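Local coordinates for protein putative thiosugar synthase (Amycolatopsis orientalis, PDB 4N6F) that probably acts as a thiosugar synthase of the ThiG family, holding a sugar phosphate covalently inside its TIM barrel for sulphur transfer from a sulphur-carrier protein, at residues 79-84 with 106-111; 192-197 with 213-218. One frame throughout, in Å; residues are numbered along the deposited sequence.

Interaction 1: residues 79-84 with 106-111; sequences TWIGTT and IEILKL. With F6R (fructose -6-phosphate), chain F.
The sugar-binding lysine of the TIM barrel sits in this parallel strand pair, where Lys110 runs alongside Thr83 and points the same way. Both side chains face the barrel interior. Lys110 stands with CG anti to its backbone N (chi1 173°) and stays extended as far as CE. A bend about the CD-CE bond then turns NZ to the sugar, and NZ is covalently bonded to C1 of fructose-6-phosphate at 1.5 Å. On the way CG and CD pass Thr83 OG1, 4.1 Å from each. That hydroxyl hydrogen-bonds to Glu31 and to the backbone N of Ser85, and Glu31 also makes a weak bond to Lys110 NZ.

Strands 79-83 and 108-111, joined through helix 90-104, form a right-handed beta-alpha-beta unit of the barrel. Three backbone bonds join them. Gly82 N gives to Ile108 O in the carbonyl plane. Lys110 N gives to Gly82 O at 2.7 Å, the donor tilted 33° from that plane. Thr84 N gives to Lys110 O at 3.1 Å, approaching almost end-on to the carbonyl. Lys110 is therefore held through both its N and its O, which fixes the base of the reactive side chain.

Apolar contacts fill both faces. On the interior face, Ile81 CG2 meets Ile108 CG2 at 3.6 Å, and Ile81 CD1 lies against Lys110 CB. On the helix side, Thr84 CG2 rests on both methyls of Leu109, the two side chains crossing nearly at right angles. Leu109 also packs on Ala97 and Leu100 of helix 90-104. Thr84 OG1 bonds to Asp112 N beyond the strand end. At the N-terminal end, Ile106 CD1 comes to the edge of the Trp80 ring, 4.2 Å from Trp80 CB.

Interaction 2: residues 192-197 with 213-218; sequences VVEGGI and ATLVNT. With F6R (fructose -6-phosphate), chain F.
Glu194 and Leu215 lie side by side on neighbouring parallel strands of the TIM barrel, just before residues that bind the sugar phosphate. Helix 200-208 links the two strands in a beta-alpha-beta unit. Backbone bonds come first. Val193 N gives to Ala213 O, and Leu215 N gives to Val193 O, each at 2.9 Å, so Val193 uses both its polar atoms on the partner strand.

Van der Waals contacts follow. The side chain of Glu194 runs alongside Leu215, its CG 3.8 Å from Leu215 CB and its OE2 3.5 Å from Leu215 CD1. CG of Glu194 is anti to the backbone N (chi1 178°) and the chain beyond is extended, so the acid reaches straight along the leucine to the ligand. The Ile197 side chain points toward strand 213-216 and crosses Thr214 and Val216 at a slant. Its CG1 meets Thr214 CG2, and its CG2 meets Val216 CG1 at 3.8 Å. Met233 of helix 226-245 touches both Ile197 and Val216.

Polar contacts to fructose-6-phosphate are shared by both segments. The sugar O4 gives to Glu194 OE1 at 2.5 Å, while Glu194 OE2 forms a salt bridge with Arg162. Asn217 ND2 gives to the sugar O5. Gly196 N holds O3P at 2.9 Å. Thr218, at the start of helix 218-221, gives to O1P from both N and OG1. Ala169 N is a further ligand partner.

Two waters bridge the phosphate to the backbone. Water 2 donates to Ile197 O and O2P. Water 1 accepts from Gly195 N at 2.8 Å and donates to Leu215 O and to O2P.

In the fold
After the antiparallel pair 15-17 and 20-22, strands 26-28 and 50-52 begin the barrel. Interaction 1 then closes the loop through helix 90-104, joining strand 79-83 to strand 108-111. The chain goes on through strands 138-143 and 161-164. Interaction 2 closes a second loop, through helix 200-208, joining strands 191-194 and 213-216. The two loops follow in series; they neither nest nor cross. Both belong to one parallel barrel sheet, with centres about 17 Å apart. They face each other across the sugar: interaction 1 holds its C1 end, interaction 2 its phosphate and the O4 and O5 hydroxyls. They also touch directly, Lys110 CE lying 3.9 Å from Leu215 CD1.

Interaction 1: residues 79-84 with 106-111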
loop_
_atom_site.group_PDB
_atom_site.type_symbol
_atom_site.label_atom_id
_atom_site.label_comp_id
_atom_site.label_asym_id
_atom_site.label_seq_id
_atom_site.Cartn_x
_atom_site.Cartn_y
_atom_site.Cartn_z
ATOM N N THR A 79 -0.604 -22.229 12.586
ATOM C CA THR A 79 -1.911 -22.848 12.775
ATOM C C THR A 79 -2.265 -23.599 11.499
ATOM O O THR A 79 -2.236 -23.022 10.403
ATOM C CB THR A 79 -2.992 -21.798 13.068
ATOM O OG1 THR A 79 -2.662 -21.113 14.277
ATOM C CG2 THR A 79 -4.361 -22.451 13.222
ATOM N N TRP A 80 -2.599 -24.877 11.633
ATOM C CA TRP A 80 -2.962 -25.698 10.477
ATOM C C TRP A 80 -4.454 -25.619 10.234
ATOM O O TRP A 80 -5.247 -25.790 11.156
ATOM C CB TRP A 80 -2.574 -27.175 10.693
ATOM C CG TRP A 80 -1.094 -27.439 10.729
ATOM C CD1 TRP A 80 -0.129 -26.632 11.243
ATOM C CD2 TRP A 80 -0.426 -28.613 10.255
ATOM N NE1 TRP A 80 1.110 -27.220 11.102
ATOM C CE2 TRP A 80 0.950 -28.439 10.499
ATOM C CE3 TRP A 80 -0.859 -29.791 9.643
ATOM C CZ2 TRP A 80 1.902 -29.404 10.158
ATOM C CZ3 TRP A 80 0.085 -30.752 9.304
ATOM C CH2 TRP A 80 1.452 -30.549 9.560
ATOM N N ILE A 81 -4.846 -25.366 8.993
ATOM C CA ILE A 81 -6.260 -25.358 8.666
ATOM C C ILE A 81 -6.502 -26.159 7.395
ATOM O O ILE A 81 -5.693 -26.142 6.471
ATOM C CB ILE A 81 -6.830 -23.914 8.549
ATOM C CG1 ILE A 81 -6.382 -23.202 7.268
ATOM C CG2 ILE A 81 -6.432 -23.090 9.768
ATOM C CD1 ILE A 81 -7.252 -22.006 6.947
ATOM N N GLY A 82 -7.616 -26.872 7.361
ATOM C CA GLY A 82 -7.976 -27.637 6.181
ATOM C C GLY A 82 -8.670 -26.789 5.150
ATOM O O GLY A 82 -8.972 -25.612 5.382
ATOM N N THR A 83 -8.939 -27.399 4.008
ATOM C CA THR A 83 -9.600 -26.721 2.913
ATOM C C THR A 83 -10.551 -27.661 2.158
ATOM O O THR A 83 -10.349 -28.881 2.144
ATOM C CB THR A 83 -8.572 -26.114 1.937
ATOM O OG1 THR A 83 -9.260 -25.535 0.829
ATOM C CG2 THR A 83 -7.605 -27.177 1.426
ATOM N N THR A 84 -11.588 -27.077 1.554
ATOM C CA THR A 84 -12.490 -27.799 0.656
ATOM C C THR A 84 -12.400 -27.266 -0.780
ATOM O O THR A 84 -13.260 -27.575 -1.611
ATOM C CB THR A 84 -13.963 -27.666 1.098
ATOM O OG1 THR A 84 -14.389 -26.311 0.924
ATOM C CG2 THR A 84 -14.158 -28.080 2.547
ATOM N N ILE A 106 -8.255 -32.002 12.703
ATOM C CA ILE A 106 -8.275 -30.568 12.406
ATOM C C ILE A 106 -9.727 -30.111 12.297
ATOM O O ILE A 106 -10.503 -30.664 11.517
ATOM C CB ILE A 106 -7.514 -30.253 11.105
ATOM C CG1 ILE A 106 -6.007 -30.355 11.360
ATOM C CG2 ILE A 106 -7.854 -28.860 10.591
ATOM C CD1 ILE A 106 -5.172 -30.374 10.098
ATOM N N GLU A 107 -10.079 -29.097 13.082
ATOM C CA GLU A 107 -11.454 -28.589 13.147
ATOM C C GLU A 107 -11.628 -27.200 12.520
ATOM O O GLU A 107 -12.746 -26.719 12.406
ATOM C CB GLU A 107 -11.952 -28.592 14.604
ATOM C CG GLU A 107 -12.539 -29.941 15.038
ATOM C CD GLU A 107 -12.614 -30.129 16.550
ATOM O OE1 GLU A 107 -11.603 -29.883 17.251
ATOM O OE2 GLU A 107 -13.684 -30.551 17.043
ATOM N N ILE A 108 -10.540 -26.555 12.112
ATOM C CA ILE A 108 -10.636 -25.258 11.448
ATOM C C ILE A 108 -10.542 -25.446 9.941
ATOM O O ILE A 108 -9.605 -26.090 9.446
ATOM C CB ILE A 108 -9.527 -24.302 11.898
ATOM C CG1 ILE A 108 -9.519 -24.171 13.417
ATOM C CG2 ILE A 108 -9.710 -22.931 11.249
ATOM C CD1 ILE A 108 -8.242 -23.557 13.942
ATOM N N LEU A 109 -11.478 -24.832 9.221
ATOM C CA LEU A 109 -11.709 -25.139 7.824
ATOM C C LEU A 109 -11.859 -23.920 6.923
ATOM O O LEU A 109 -12.705 -23.044 7.158
ATOM C CB LEU A 109 -12.971 -25.995 7.700
ATOM C CG LEU A 109 -13.278 -26.521 6.291
ATOM C CD1 LEU A 109 -12.314 -27.650 5.924
ATOM C CD2 LEU A 109 -14.720 -26.997 6.197
ATOM N N LYS A 110 -11.039 -23.891 5.876
ATOM C CA LYS A 110 -11.196 -22.957 4.772
ATOM C C LYS A 110 -12.268 -23.551 3.903
ATOM O O LYS A 110 -12.043 -24.537 3.215
ATOM C CB LYS A 110 -9.844 -22.768 4.075
ATOM C CG LYS A 110 -9.872 -21.958 2.800
ATOM C CD LYS A 110 -8.463 -21.811 2.236
ATOM C CE LYS A 110 -8.408 -20.982 0.953
ATOM N NZ LYS A 110 -8.819 -21.816 -0.189
ATOM N N LEU A 111 -13.468 -22.989 3.981
ATOM C CA LEU A 111 -14.633 -23.568 3.325
ATOM C C LEU A 111 -14.882 -22.877 2.007
ATOM O O LEU A 111 -15.111 -21.659 1.962
ATOM C CB LEU A 111 -15.861 -23.440 4.222
ATOM C CG LEU A 111 -17.198 -23.899 3.634
ATOM C CD1 LEU A 111 -17.182 -25.386 3.316
ATOM C CD2 LEU A 111 -18.317 -23.564 4.605
HETATM C C1 F6R F . -9.117 -21.059 -1.435
HETATM C C2 F6R F . -7.864 -20.775 -2.214
HETATM C C3 F6R F . -7.891 -20.188 -3.604
HETATM C C4 F6R F . -8.188 -18.692 -3.485
HETATM C C5 F6R F . -7.846 -17.945 -4.778
HETATM C C6 F6R F . -7.614 -16.470 -4.513
HETATM O O2 F6R F . -6.764 -20.970 -1.695
HETATM O O3 F6R F . -8.833 -20.806 -4.488
HETATM O O4 F6R F . -9.582 -18.505 -3.197
HETATM O O5 F6R F . -6.677 -18.476 -5.396
HETATM O O6 F6R F . -7.464 -15.811 -5.764
HETATM P P F6R F . -6.051 -15.389 -6.371
HETATM O O1P F6R F . -5.492 -16.687 -6.871
HETATM O O2P F6R F . -5.250 -14.784 -5.250
HETATM O O3P F6R F . -6.465 -14.371 -7.394
#

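Interaction 2: residues 192-197 with 213-218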
loop_
_atom_site.group_PDB
_atom_site.type_symbol
_atom_site.label_atom_id
_atom_site.label_comp_id
_atom_site.label_asym_id
_atom_site.label_seq_id
_atom_site.Cartn_x
_atom_site.Cartn_y
_atom_site.Cartn_z
ATOM N N VAL A 192 -11.575 -11.255 5.738
ATOM C CA VAL A 192 -10.371 -11.485 4.950
ATOM C C VAL A 192 -10.730 -11.181 3.494
ATOM O O VAL A 192 -11.657 -11.783 2.937
ATOM C CB VAL A 192 -9.887 -12.958 5.051
ATOM C CG1 VAL A 192 -8.667 -13.205 4.170
ATOM C CG2 VAL A 192 -9.571 -13.350 6.493
ATOM N N VAL A 193 -10.018 -10.244 2.882
ATOM C CA VAL A 193 -10.229 -9.939 1.462
ATOM C C VAL A 193 -9.434 -10.936 0.608
ATOM O O VAL A 193 -8.273 -11.240 0.901
ATOM C CB VAL A 193 -9.862 -8.475 1.126
ATOM C CG1 VAL A 193 -9.912 -8.214 -0.372
ATOM C CG2 VAL A 193 -10.830 -7.536 1.828
ATOM N N GLU A 194 -10.078 -11.460 -0.436
ATOM C CA GLU A 194 -9.519 -12.571 -1.198
ATOM C C GLU A 194 -10.077 -12.610 -2.618
ATOM O O GLU A 194 -11.245 -12.292 -2.851
ATOM C CB GLU A 194 -9.824 -13.882 -0.465
ATOM C CG GLU A 194 -9.356 -15.164 -1.154
ATOM C CD GLU A 194 -9.611 -16.402 -0.308
ATOM O OE1 GLU A 194 -9.587 -17.529 -0.863
ATOM O OE2 GLU A 194 -9.856 -16.256 0.923
ATOM N N GLY A 195 -9.230 -13.015 -3.562
ATOM C CA GLY A 195 -9.637 -13.187 -4.946
ATOM C C GLY A 195 -9.255 -12.002 -5.807
ATOM O O GLY A 195 -9.745 -10.885 -5.613
ATOM N N GLY A 196 -8.373 -12.245 -6.769
ATOM C CA GLY A 196 -8.015 -11.224 -7.743
ATOM C C GLY A 196 -7.001 -10.205 -7.251
ATOM O O GLY A 196 -6.744 -9.221 -7.933
ATOM N N ILE A 197 -6.423 -10.439 -6.073
ATOM C CA ILE A 197 -5.347 -9.598 -5.585
ATOM C C ILE A 197 -4.145 -9.785 -6.514
ATOM O O ILE A 197 -3.737 -10.910 -6.824
ATOM C CB ILE A 197 -4.931 -9.927 -4.137
ATOM C CG1 ILE A 197 -6.100 -9.732 -3.166
ATOM C CG2 ILE A 197 -3.752 -9.056 -3.715
ATOM C CD1 ILE A 197 -6.623 -8.314 -3.096
ATOM N N ALA A 213 -7.309 -9.090 7.220
ATOM C CA ALA A 213 -6.252 -9.768 6.486
ATOM C C ALA A 213 -6.615 -9.905 5.013
ATOM O O ALA A 213 -7.748 -9.597 4.586
ATOM C CB ALA A 213 -5.992 -11.150 7.089
ATOM N N THR A 214 -5.635 -10.380 4.255
ATOM C CA THR A 214 -5.779 -10.630 2.838
ATOM C C THR A 214 -5.232 -12.015 2.523
ATOM O O THR A 214 -4.206 -12.416 3.067
ATOM C CB THR A 214 -4.980 -9.591 2.035
ATOM O OG1 THR A 214 -5.408 -8.283 2.420
ATOM C CG2 THR A 214 -5.208 -9.755 0.549
ATOM N N LEU A 215 -5.919 -12.745 1.652
ATOM C CA LEU A 215 -5.422 -14.032 1.192
ATOM C C LEU A 215 -4.956 -13.849 -0.234
ATOM O O LEU A 215 -5.707 -13.366 -1.081
ATOM C CB LEU A 215 -6.481 -15.125 1.279
ATOM C CG LEU A 215 -5.938 -16.540 1.023
ATOM C CD1 LEU A 215 -6.699 -17.585 1.837
ATOM C CD2 LEU A 215 -5.954 -16.918 -0.449
ATOM N N VAL A 216 -3.725 -14.209 -0.477
ATOM C CA VAL A 216 -3.127 -14.109 -1.772
ATOM C C VAL A 216 -2.635 -15.455 -2.257
ATOM O O VAL A 216 -2.292 -16.291 -1.485
ATOM C CB VAL A 216 -2.003 -13.085 -1.812
ATOM C CG1 VAL A 216 -2.519 -11.745 -1.376
ATOM C CG2 VAL A 216 -0.844 -13.495 -0.956
ATOM N N ASN A 217 -2.723 -15.657 -3.556
ATOM C CA ASN A 217 -2.240 -16.827 -4.249
ATOM C C ASN A 217 -1.585 -16.532 -5.599
ATOM O O ASN A 217 -0.405 -16.531 -5.705
ATOM C CB ASN A 217 -3.381 -17.820 -4.420
ATOM C CG ASN A 217 -2.980 -19.054 -5.194
ATOM O OD1 ASN A 217 -1.859 -19.221 -5.540
ATOM N ND2 ASN A 217 -3.910 -19.902 -5.450
ATOM N N THR A 218 -2.377 -16.197 -6.597
ATOM C CA THR A 218 -1.904 -15.969 -7.940
ATOM C C THR A 218 -0.884 -14.831 -8.064
ATOM O O THR A 218 0.015 -14.929 -8.819
ATOM C CB THR A 218 -3.071 -15.716 -8.913
ATOM O OG1 THR A 218 -3.889 -16.854 -8.971
ATOM C CG2 THR A 218 -2.584 -15.435 -10.275
HETATM C C1 F6R F . -9.117 -21.059 -1.435
HETATM C C2 F6R F . -7.864 -20.775 -2.214
HETATM C C3 F6R F . -7.891 -20.188 -3.604
HETATM C C4 F6R F . -8.188 -18.692 -3.485
HETATM C C5 F6R F . -7.846 -17.945 -4.778
HETATM C C6 F6R F . -7.614 -16.470 -4.513
HETATM O O2 F6R F . -6.764 -20.970 -1.695
HETATM O O3 F6R F . -8.833 -20.806 -4.488
HETATM O O4 F6R F . -9.582 -18.505 -3.197
HETATM O O5 F6R F . -6.677 -18.476 -5.396
HETATM O O6 F6R F . -7.464 -15.811 -5.764
HETATM P P F6R F . -6.051 -15.389 -6.371
HETATM O O1P F6R F . -5.492 -16.687 -6.871
HETATM O O2P F6R F . -5.250 -14.784 -5.250
HETATM O O3P F6R F . -6.465 -14.371 -7.394
HETATM O O HOH W 1 -6.469 -13.026 -3.750
HETATM O O HOH W 2 -3.258 -13.218 -5.502
#